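Local atomic coordinates of epidermin leader peptide processing serine protease EpiP (Staphylococcus aureus subsp. aureus, PDB entry 3QFH), a protein that probably acts as a subtilisin-like serine endopeptidase that cleaves the leader peptide from the precursor of the lantibiotic epidermin. Residues E96-M105 and Q184-V194; K107-L118 and E432-N440. All coordinates share one frame; numbering follows the deposited sequence.

In the fold
Interactions 1 and 2 share helix 103-108: its first turn belongs to interaction 1, its last to interaction 2. Their centres are about 13 Å apart, on the same side of the chain's centre, and the segments alternate along the sequence. Tyr-115 joins them directly, its OH lying 2.6 Å from Gly-193 O in a probable hydrogen bond, while Phe-99 CZ packs 3.6 Å from Gly-112 CA. Interaction 1 holds the end of helix 177-186, whose first residue, His-177, forms with Asp-130 and Ser-383 a probable catalytic triad of the subtilase kind. Interaction 2 fastens the chain's last helix, with the side chain of Asp-117 about 7 Å from a bound sodium ion.

Interaction 1 of 2, residues E96-M105 and Q184-V194; sequences ESLFSRQWDM and QTSANGKLIGV
In this subtilisin-like fold the loop leaving helix 177-186, the helix that begins with the presumed catalytic histidine, is pinned by the segment leading into helix 103-108, chiefly through Gln-102 and the backbone of Ile-192. The Gln-102 amide bonds to both polar groups of that one residue: Ile-192 N donates to Gln-102 OE1 at 3.0 Å, nearly straight at 174°, and Gln-102 NE2 returns a bond to Ile-192 O, which lies close to the amide plane. The Gln-102 chain is extended beyond CG (chi2 -178°), which carries the amide across to the loop, where Leu-191 CD1 packs against Gln-102 CD at 3.4 Å. The other N-H of Gln-102 NE2 is used by a water at 2.8 Å, which also accepts from Gln-184 NE2.

Farther out, Leu-98 N donates to Lys-190 O at 2.9 Å. The lysine chain runs over Glu-96 O and bends at its last two torsions, bringing Lys-190 NZ against the Leu-98 branch. Phe-99 crosses Ile-192 at about a right angle, CD1 to CB.

At the inner end Met-105, folded at chi2 and chi3, sets SD 3.5 Å from Val-194 CG2 and turns CE toward the Gln-184 amide. Asp-104 OD2 and Gln-184 OE1 stand 3.2 Å apart as two acceptors, the Asp-104 carboxylate and Gln-184 amide planes 17° apart. Lys-388 of helix 382-400 reconciles them, with a salt bridge to the carboxylate and a hydrogen bond to the amide oxygen.

The buried amide of Gln-102 is thus gripped on both its polar atoms, which should fix its rotation, and the charge of Lys-388 probably offsets the close approach of Asp-104 OD2 and Gln-184 OE1.

Interaction 2 of 2, residues K107-L118 and E432-N440; sequences KITNNGASYDDL and ELDVYKALN
The Tyr-436 ring is sandwiched between two asparagine side chains. Asn-110 lies nearly parallel to one face, amide and ring planes 12° apart, with ND2 3.3 Å above the plane and offset toward the rim; its CB adds an off-centre CH-pi contact. Over the centre of the opposite face sits Asn-440 ND2, and Ser-114 N meets the ring edge in plane.

That same Asn-440 ND2 donates twice, to Tyr-436 O at 2.7 Å and to Asp-117 OD2 at 3.1 Å. The carboxylate stands almost perpendicular to the amide and is met from above its plane, whereas OD2 itself lies in the amide plane.

At the other end of helix 435-439, Ile-108 O accepts from Val-435 N at 2.8 Å and, weakly, from Tyr-436 N. Asp-434 is the N-cap, its OD2 taking Lys-437 N. On the apolar side of the contact, Ile-108 CG1 sits between the backbone N and carbonyl carbon (chi1 72°), and Ile-108 CD1 lies 4.0 Å from Leu-433 CD2 and 4.1 Å from Val-435 CG2. Leu-439 CD1 packs on Ser-114 O and Leu-118 CD2.

Both helix ends are therefore tied to the 107-118 segment: Ile-108 O takes the N-H of Val-435 and, weakly, that of Tyr-436, while two bonds from ND2 hold Asn-440 ND2 over the ring.

Interaction 1 of 2, residues E96-M105 and Q184-V194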
loop_
_atom_site.group_PDB
_atom_site.type_symbol
_atom_site.label_atom_id
_atom_site.label_comp_id
_atom_site.label_asym_id
_atom_site.label_seq_id
_atom_site.Cartn_x
_atom_site.Cartn_y
_atom_site.Cartn_z
ATOM N N GLU A 96 -2.515 0.824 -31.652
ATOM C CA GLU A 96 -1.883 -0.010 -30.625
ATOM C C GLU A 96 -2.365 0.339 -29.219
ATOM O O GLU A 96 -2.188 -0.452 -28.299
ATOM C CB GLU A 96 -0.349 0.125 -30.666
ATOM C CG GLU A 96 0.288 -0.516 -31.887
ATOM C CD GLU A 96 0.068 -2.033 -31.933
ATOM O OE1 GLU A 96 0.139 -2.693 -30.870
ATOM O OE2 GLU A 96 -0.151 -2.568 -33.040
ATOM N N SER A 97 -2.988 1.501 -29.053
ATOM C CA SER A 97 -3.393 1.948 -27.722
ATOM C C SER A 97 -4.575 1.176 -27.151
ATOM O O SER A 97 -5.531 0.891 -27.838
ATOM C CB SER A 97 -3.717 3.450 -27.710
ATOM O OG SER A 97 -4.044 3.888 -26.396
ATOM N N LEU A 98 -4.472 0.839 -25.878
ATOM C CA LEU A 98 -5.551 0.185 -25.152
ATOM C C LEU A 98 -6.246 1.239 -24.272
ATOM O O LEU A 98 -7.186 0.926 -23.532
ATOM C CB LEU A 98 -4.985 -0.918 -24.240
ATOM C CG LEU A 98 -4.214 -2.079 -24.870
ATOM C CD1 LEU A 98 -3.670 -3.019 -23.777
ATOM C CD2 LEU A 98 -5.071 -2.844 -25.876
ATOM N N PHE A 99 -5.781 2.487 -24.354
ATOM C CA PHE A 99 -6.305 3.534 -23.486
ATOM C C PHE A 99 -7.825 3.673 -23.549
ATOM O O PHE A 99 -8.443 3.862 -22.527
ATOM C CB PHE A 99 -5.581 4.880 -23.675
ATOM C CG PHE A 99 -6.139 5.976 -22.816
ATOM C CD1 PHE A 99 -5.876 6.005 -21.449
ATOM C CD2 PHE A 99 -6.965 6.952 -23.364
ATOM C CE1 PHE A 99 -6.403 6.997 -20.643
ATOM C CE2 PHE A 99 -7.492 7.953 -22.568
ATOM C CZ PHE A 99 -7.217 7.971 -21.191
ATOM N N SER A 100 -8.432 3.517 -24.715
ATOM C CA SER A 100 -9.908 3.631 -24.819
ATOM C C SER A 100 -10.682 2.504 -24.105
ATOM O O SER A 100 -11.910 2.615 -23.906
ATOM C CB SER A 100 -10.359 3.731 -26.278
ATOM O OG SER A 100 -10.094 2.541 -26.994
ATOM N N ARG A 101 -10.002 1.420 -23.747
ATOM C CA ARG A 101 -10.651 0.351 -22.987
ATOM C C ARG A 101 -10.514 0.585 -21.477
ATOM O O ARG A 101 -11.185 -0.070 -20.685
ATOM C CB ARG A 101 -10.038 -1.006 -23.348
ATOM C CG ARG A 101 -10.201 -1.390 -24.801
ATOM C CD ARG A 101 -9.498 -2.698 -25.052
ATOM N NE ARG A 101 -9.435 -3.019 -26.461
ATOM C CZ ARG A 101 -8.954 -4.159 -26.952
ATOM N NH1 ARG A 101 -8.503 -5.110 -26.137
ATOM N NH2 ARG A 101 -8.934 -4.356 -28.262
ATOM N N GLN A 102 -9.615 1.492 -21.079
ATOM C CA GLN A 102 -9.398 1.777 -19.659
ATOM C C GLN A 102 -10.470 2.732 -19.164
ATOM O O GLN A 102 -10.222 3.908 -18.980
ATOM C CB GLN A 102 -8.023 2.415 -19.444
ATOM C CG GLN A 102 -6.854 1.579 -19.919
ATOM C CD GLN A 102 -5.557 2.255 -19.624
ATOM O OE1 GLN A 102 -4.878 2.700 -20.543
ATOM N NE2 GLN A 102 -5.208 2.372 -18.325
ATOM N N TRP A 103 -11.681 2.230 -18.960
ATOM C CA TRP A 103 -12.766 3.096 -18.519
ATOM C C TRP A 103 -12.431 3.850 -17.239
ATOM O O TRP A 103 -12.837 4.989 -17.073
ATOM C CB TRP A 103 -14.063 2.317 -18.317
ATOM C CG TRP A 103 -13.979 1.198 -17.326
ATOM C CD1 TRP A 103 -13.783 -0.125 -17.606
ATOM C CD2 TRP A 103 -14.130 1.289 -15.906
ATOM N NE1 TRP A 103 -13.769 -0.853 -16.444
ATOM C CE2 TRP A 103 -13.978 -0.007 -15.387
ATOM C CE3 TRP A 103 -14.369 2.347 -15.016
ATOM C CZ2 TRP A 103 -14.066 -0.279 -14.018
ATOM C CZ3 TRP A 103 -14.452 2.078 -13.661
ATOM C CH2 TRP A 103 -14.295 0.778 -13.173
ATOM N N ASP A 104 -11.722 3.189 -16.336
ATOM C CA ASP A 104 -11.361 3.751 -15.057
ATOM C C ASP A 104 -10.397 4.946 -15.187
ATOM O O ASP A 104 -10.521 5.925 -14.462
ATOM C CB ASP A 104 -10.735 2.649 -14.182
ATOM C CG ASP A 104 -9.511 1.997 -14.839
ATOM O OD1 ASP A 104 -9.602 1.586 -16.037
ATOM O OD2 ASP A 104 -8.473 1.879 -14.152
ATOM N N MET A 105 -9.469 4.857 -16.141
ATOM C CA MET A 105 -8.468 5.878 -16.382
ATOM C C MET A 105 -9.136 7.029 -17.142
ATOM O O MET A 105 -8.861 8.212 -16.894
ATOM C CB MET A 105 -7.284 5.255 -17.159
ATOM C CG MET A 105 -5.947 5.942 -16.959
ATOM S SD MET A 105 -5.444 5.988 -15.195
ATOM C CE MET A 105 -4.985 4.308 -14.809
ATOM N N GLN A 184 -0.980 0.863 -12.866
ATOM C CA GLN A 184 -1.931 1.921 -12.549
ATOM C C GLN A 184 -1.258 3.266 -12.277
ATOM O O GLN A 184 -1.826 4.307 -12.581
ATOM C CB GLN A 184 -2.835 1.534 -11.380
ATOM C CG GLN A 184 -3.795 0.347 -11.712
ATOM C CD GLN A 184 -4.715 0.658 -12.887
ATOM O OE1 GLN A 184 -5.676 1.399 -12.756
ATOM N NE2 GLN A 184 -4.422 0.079 -14.025
ATOM N N THR A 185 -0.046 3.246 -11.742
ATOM C CA THR A 185 0.660 4.485 -11.469
ATOM C C THR A 185 1.520 4.918 -12.640
ATOM O O THR A 185 1.580 6.097 -12.959
ATOM C CB THR A 185 1.657 4.375 -10.257
ATOM O OG1 THR A 185 2.621 3.348 -10.501
ATOM C CG2 THR A 185 0.966 4.092 -8.964
ATOM N N SER A 186 2.153 3.964 -13.309
ATOM C CA SER A 186 3.217 4.305 -14.235
ATOM C C SER A 186 3.239 3.741 -15.665
ATOM O O SER A 186 4.215 3.969 -16.388
ATOM C CB SER A 186 4.517 3.858 -13.550
ATOM O OG SER A 186 4.596 4.329 -12.200
ATOM N N ALA A 187 2.226 2.991 -16.079
ATOM C CA ALA A 187 2.238 2.431 -17.432
ATOM C C ALA A 187 2.332 3.560 -18.450
ATOM O O ALA A 187 1.639 4.561 -18.337
ATOM C CB ALA A 187 0.980 1.585 -17.702
ATOM N N ASN A 188 3.218 3.405 -19.423
ATOM C CA ASN A 188 3.300 4.344 -20.510
ATOM C C ASN A 188 3.689 3.583 -21.791
ATOM O O ASN A 188 4.837 3.553 -22.171
ATOM C CB ASN A 188 4.269 5.477 -20.190
ATOM C CG ASN A 188 4.209 6.609 -21.223
ATOM O OD1 ASN A 188 3.380 6.599 -22.113
ATOM N ND2 ASN A 188 5.087 7.571 -21.092
ATOM N N GLY A 189 2.710 2.913 -22.385
ATOM C CA GLY A 189 2.883 2.132 -23.628
ATOM C C GLY A 189 1.501 1.917 -24.240
ATOM O O GLY A 189 0.842 2.887 -24.597
ATOM N N LYS A 190 1.047 0.660 -24.331
ATOM C CA LYS A 190 -0.288 0.374 -24.846
ATOM C C LYS A 190 -1.276 0.823 -23.783
ATOM O O LYS A 190 -2.273 1.467 -24.091
ATOM C CB LYS A 190 -0.442 -1.103 -25.207
ATOM C CG LYS A 190 0.499 -1.516 -26.354
ATOM C CD LYS A 190 0.572 -3.021 -26.600
ATOM C CE LYS A 190 -0.632 -3.549 -27.359
ATOM N NZ LYS A 190 -1.871 -3.499 -26.570
ATOM N N LEU A 191 -0.963 0.510 -22.526
ATOM C CA LEU A 191 -1.747 0.955 -21.388
ATOM C C LEU A 191 -1.103 2.252 -20.830
ATOM O O LEU A 191 0.126 2.414 -20.881
ATOM C CB LEU A 191 -1.710 -0.104 -20.298
ATOM C CG LEU A 191 -2.807 -0.025 -19.261
ATOM C CD1 LEU A 191 -4.031 -0.746 -19.855
ATOM C CD2 LEU A 191 -2.390 -0.687 -17.945
ATOM N N ILE A 192 -1.927 3.158 -20.299
ATOM C CA ILE A 192 -1.431 4.406 -19.696
ATOM C C ILE A 192 -1.839 4.515 -18.215
ATOM O O ILE A 192 -3.000 4.378 -17.882
ATOM C CB ILE A 192 -2.002 5.650 -20.401
ATOM C CG1 ILE A 192 -1.878 5.530 -21.931
ATOM C CG2 ILE A 192 -1.333 6.892 -19.858
ATOM C CD1 ILE A 192 -0.495 5.400 -22.422
ATOM N N GLY A 193 -0.876 4.747 -17.338
ATOM C CA GLY A 193 -1.162 4.947 -15.913
ATOM C C GLY A 193 -1.520 6.393 -15.615
ATOM O O GLY A 193 -1.627 7.225 -16.526
ATOM N N VAL A 194 -1.682 6.713 -14.338
ATOM C CA VAL A 194 -2.064 8.070 -13.946
ATOM C C VAL A 194 -0.918 9.034 -14.142
ATOM O O VAL A 194 -1.133 10.152 -14.569
ATOM C CB VAL A 194 -2.576 8.120 -12.458
ATOM C CG1 VAL A 194 -2.888 9.574 -12.010
ATOM C CG2 VAL A 194 -3.797 7.241 -12.316
HETATM O O HOH W 1 -6.542 0.994 -16.341
#

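Interaction 2 of 2, residues K107-L118 and E432-N440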
loop_
_atom_site.group_PDB
_atom_site.type_symbol
_atom_site.label_atom_id
_atom_site.label_comp_id
_atom_site.label_asym_id
_atom_site.label_seq_id
_atom_site.Cartn_x
_atom_site.Cartn_y
_atom_site.Cartn_z
ATOM N N LYS A 107 -12.284 7.888 -16.837
ATOM C CA LYS A 107 -13.180 8.515 -15.885
ATOM C C LYS A 107 -12.485 9.628 -15.083
ATOM O O LYS A 107 -13.043 10.692 -14.877
ATOM C CB LYS A 107 -13.710 7.447 -14.914
ATOM C CG LYS A 107 -14.856 7.880 -14.056
ATOM C CD LYS A 107 -16.096 8.117 -14.909
ATOM C CE LYS A 107 -17.274 8.629 -14.089
ATOM N NZ LYS A 107 -17.097 10.047 -13.651
ATOM N N ILE A 108 -11.261 9.378 -14.665
ATOM C CA ILE A 108 -10.548 10.327 -13.819
ATOM C C ILE A 108 -9.717 11.370 -14.565
ATOM O O ILE A 108 -9.216 12.290 -13.941
ATOM C CB ILE A 108 -9.686 9.584 -12.772
ATOM C CG1 ILE A 108 -8.462 8.907 -13.409
ATOM C CG2 ILE A 108 -10.546 8.573 -12.021
ATOM C CD1 ILE A 108 -7.542 8.192 -12.418
ATOM N N THR A 109 -9.599 11.247 -15.886
ATOM C CA THR A 109 -8.771 12.156 -16.677
ATOM C C THR A 109 -9.564 12.943 -17.716
ATOM O O THR A 109 -8.976 13.500 -18.638
ATOM C CB THR A 109 -7.688 11.366 -17.446
ATOM O OG1 THR A 109 -8.313 10.454 -18.363
ATOM C CG2 THR A 109 -6.786 10.593 -16.492
ATOM N N ASN A 110 -10.885 13.016 -17.572
ATOM C CA ASN A 110 -11.711 13.655 -18.604
ATOM C C ASN A 110 -11.430 13.023 -19.967
ATOM O O ASN A 110 -11.168 13.714 -20.945
ATOM C CB ASN A 110 -11.492 15.184 -18.669
ATOM C CG ASN A 110 -12.505 15.973 -17.844
ATOM O OD1 ASN A 110 -13.068 15.487 -16.858
ATOM N ND2 ASN A 110 -12.727 17.213 -18.247
ATOM N N ASN A 111 -11.463 11.698 -20.016
ATOM C CA ASN A 111 -11.225 10.964 -21.261
ATOM C C ASN A 111 -9.850 11.216 -21.879
ATOM O O ASN A 111 -9.697 11.283 -23.100
ATOM C CB ASN A 111 -12.352 11.231 -22.264
ATOM C CG ASN A 111 -13.707 10.713 -21.767
ATOM O OD1 ASN A 111 -13.784 9.697 -21.073
ATOM N ND2 ASN A 111 -14.770 11.407 -22.126
ATOM N N GLY A 112 -8.842 11.350 -21.025
ATOM C CA GLY A 112 -7.481 11.542 -21.509
ATOM C C GLY A 112 -7.047 12.982 -21.677
ATOM O O GLY A 112 -5.863 13.233 -21.922
ATOM N N ALA A 113 -7.977 13.930 -21.544
ATOM C CA ALA A 113 -7.623 15.355 -21.674
ATOM C C ALA A 113 -6.608 15.825 -20.627
ATOM O O ALA A 113 -5.827 16.716 -20.904
ATOM C CB ALA A 113 -8.867 16.244 -21.632
ATOM N N SER A 114 -6.601 15.227 -19.435
ATOM C CA SER A 114 -5.662 15.673 -18.415
ATOM C C SER A 114 -4.184 15.371 -18.768
ATOM O O SER A 114 -3.273 16.035 -18.234
ATOM C CB SER A 114 -6.019 15.134 -17.036
ATOM O OG SER A 114 -5.759 13.766 -16.931
ATOM N N TYR A 115 -3.936 14.421 -19.674
ATOM C CA TYR A 115 -2.550 14.140 -20.079
ATOM C C TYR A 115 -1.937 15.301 -20.878
ATOM O O TYR A 115 -0.723 15.330 -21.076
ATOM C CB TYR A 115 -2.415 12.822 -20.859
ATOM C CG TYR A 115 -2.752 11.609 -20.021
ATOM C CD1 TYR A 115 -1.912 11.194 -18.995
ATOM C CD2 TYR A 115 -3.905 10.888 -20.241
ATOM C CE1 TYR A 115 -2.222 10.091 -18.215
ATOM C CE2 TYR A 115 -4.221 9.786 -19.463
ATOM C CZ TYR A 115 -3.378 9.393 -18.458
ATOM O OH TYR A 115 -3.699 8.292 -17.690
ATOM N N ASP A 116 -2.751 16.248 -21.344
ATOM C CA ASP A 116 -2.188 17.418 -22.039
ATOM C C ASP A 116 -1.815 18.537 -21.059
ATOM O O ASP A 116 -1.240 19.533 -21.457
ATOM C CB ASP A 116 -3.154 17.928 -23.110
ATOM C CG ASP A 116 -3.392 16.892 -24.208
ATOM O OD1 ASP A 116 -2.396 16.333 -24.722
ATOM O OD2 ASP A 116 -4.566 16.632 -24.554
ATOM N N ASP A 117 -2.136 18.343 -19.782
ATOM C CA ASP A 117 -1.857 19.314 -18.723
ATOM C C ASP A 117 -0.807 18.789 -17.732
ATOM O O ASP A 117 -0.689 19.310 -16.631
ATOM C CB ASP A 117 -3.159 19.599 -17.958
ATOM C CG ASP A 117 -4.282 20.105 -18.874
ATOM O OD1 ASP A 117 -3.987 20.936 -19.749
ATOM O OD2 ASP A 117 -5.448 19.682 -18.714
ATOM N N LEU A 118 -0.064 17.747 -18.102
ATOM C CA LEU A 118 0.951 17.185 -17.201
ATOM C C LEU A 118 2.083 18.182 -16.972
ATOM O O LEU A 118 2.341 19.005 -17.834
ATOM C CB LEU A 118 1.554 15.906 -17.772
ATOM C CG LEU A 118 0.640 14.683 -17.882
ATOM C CD1 LEU A 118 1.353 13.571 -18.636
ATOM C CD2 LEU A 118 0.201 14.220 -16.518
ATOM N N GLU A 432 -14.694 11.075 -5.390
ATOM C CA GLU A 432 -13.940 10.291 -6.354
ATOM C C GLU A 432 -12.843 11.166 -6.962
ATOM O O GLU A 432 -13.060 12.329 -7.284
ATOM C CB GLU A 432 -14.859 9.742 -7.455
ATOM C CG GLU A 432 -14.204 8.674 -8.329
ATOM C CD GLU A 432 -15.128 8.138 -9.411
ATOM O OE1 GLU A 432 -15.711 8.961 -10.159
ATOM O OE2 GLU A 432 -15.249 6.890 -9.529
ATOM N N LEU A 433 -11.665 10.586 -7.090
ATOM C CA LEU A 433 -10.496 11.227 -7.699
ATOM C C LEU A 433 -10.814 11.838 -9.085
ATOM O O LEU A 433 -11.462 11.189 -9.904
ATOM C CB LEU A 433 -9.419 10.144 -7.861
ATOM C CG LEU A 433 -8.075 10.508 -8.502
ATOM C CD1 LEU A 433 -7.354 11.608 -7.732
ATOM C CD2 LEU A 433 -7.210 9.245 -8.612
ATOM N N ASP A 434 -10.368 13.076 -9.331
ATOM C CA ASP A 434 -10.534 13.736 -10.648
ATOM C C ASP A 434 -9.208 14.461 -10.964
ATOM O O ASP A 434 -8.936 15.569 -10.484
ATOM C CB ASP A 434 -11.721 14.705 -10.666
ATOM C CG ASP A 434 -12.016 15.280 -12.079
ATOM O OD1 ASP A 434 -13.165 15.772 -12.276
ATOM O OD2 ASP A 434 -11.140 15.243 -12.989
ATOM N N VAL A 435 -8.383 13.784 -11.750
ATOM C CA VAL A 435 -7.047 14.252 -12.081
ATOM C C VAL A 435 -7.096 15.471 -12.976
ATOM O O VAL A 435 -6.249 16.370 -12.866
ATOM C CB VAL A 435 -6.212 13.095 -12.704
ATOM C CG1 VAL A 435 -4.849 13.575 -13.190
ATOM C CG2 VAL A 435 -6.076 11.958 -11.684
ATOM N N TYR A 436 -8.105 15.546 -13.836
ATOM C CA TYR A 436 -8.225 16.720 -14.701
ATOM C C TYR A 436 -8.399 17.977 -13.846
ATOM O O TYR A 436 -7.718 19.000 -14.071
ATOM C CB TYR A 436 -9.365 16.558 -15.683
ATOM C CG TYR A 436 -9.560 17.736 -16.583
ATOM C CD1 TYR A 436 -8.821 17.865 -17.754
ATOM C CD2 TYR A 436 -10.513 18.703 -16.292
ATOM C CE1 TYR A 436 -9.001 18.943 -18.602
ATOM C CE2 TYR A 436 -10.701 19.796 -17.130
ATOM C CZ TYR A 436 -9.945 19.905 -18.286
ATOM O OH TYR A 436 -10.132 20.970 -19.120
ATOM N N LYS A 437 -9.285 17.895 -12.858
ATOM C CA LYS A 437 -9.483 19.029 -11.955
ATOM C C LYS A 437 -8.207 19.366 -11.176
ATOM O O LYS A 437 -7.850 20.529 -11.055
ATOM C CB LYS A 437 -10.624 18.783 -10.964
ATOM C CG LYS A 437 -12.030 18.899 -11.558
ATOM C CD LYS A 437 -13.102 18.836 -10.452
ATOM C CE LYS A 437 -14.516 18.848 -11.031
ATOM N NZ LYS A 437 -14.858 20.119 -11.764
ATOM N N ALA A 438 -7.537 18.342 -10.649
ATOM C CA ALA A 438 -6.319 18.543 -9.834
ATOM C C ALA A 438 -5.213 19.285 -10.602
ATOM O O ALA A 438 -4.467 20.072 -10.015
ATOM C CB ALA A 438 -5.801 17.206 -9.323
ATOM N N LEU A 439 -5.123 19.046 -11.905
ATOM C CA LEU A 439 -4.110 19.690 -12.734
ATOM C C LEU A 439 -4.532 21.055 -13.293
ATOM O O LEU A 439 -3.732 21.742 -13.886
ATOM C CB LEU A 439 -3.721 18.772 -13.902
ATOM C CG LEU A 439 -3.120 17.426 -13.479
ATOM C CD1 LEU A 439 -2.829 16.542 -14.685
ATOM C CD2 LEU A 439 -1.868 17.645 -12.667
ATOM N N ASN A 440 -5.775 21.461 -13.088
ATOM C CA ASN A 440 -6.212 22.725 -13.652
ATOM C C ASN A 440 -6.685 23.772 -12.639
ATOM O O ASN A 440 -7.525 24.608 -12.966
ATOM C CB ASN A 440 -7.292 22.430 -14.697
ATOM C CG ASN A 440 -6.711 21.799 -15.945
ATOM O OD1 ASN A 440 -6.011 22.459 -16.692
ATOM N ND2 ASN A 440 -7.003 20.517 -16.174
HETATM O O HOH W 2 -13.508 17.043 -14.421
#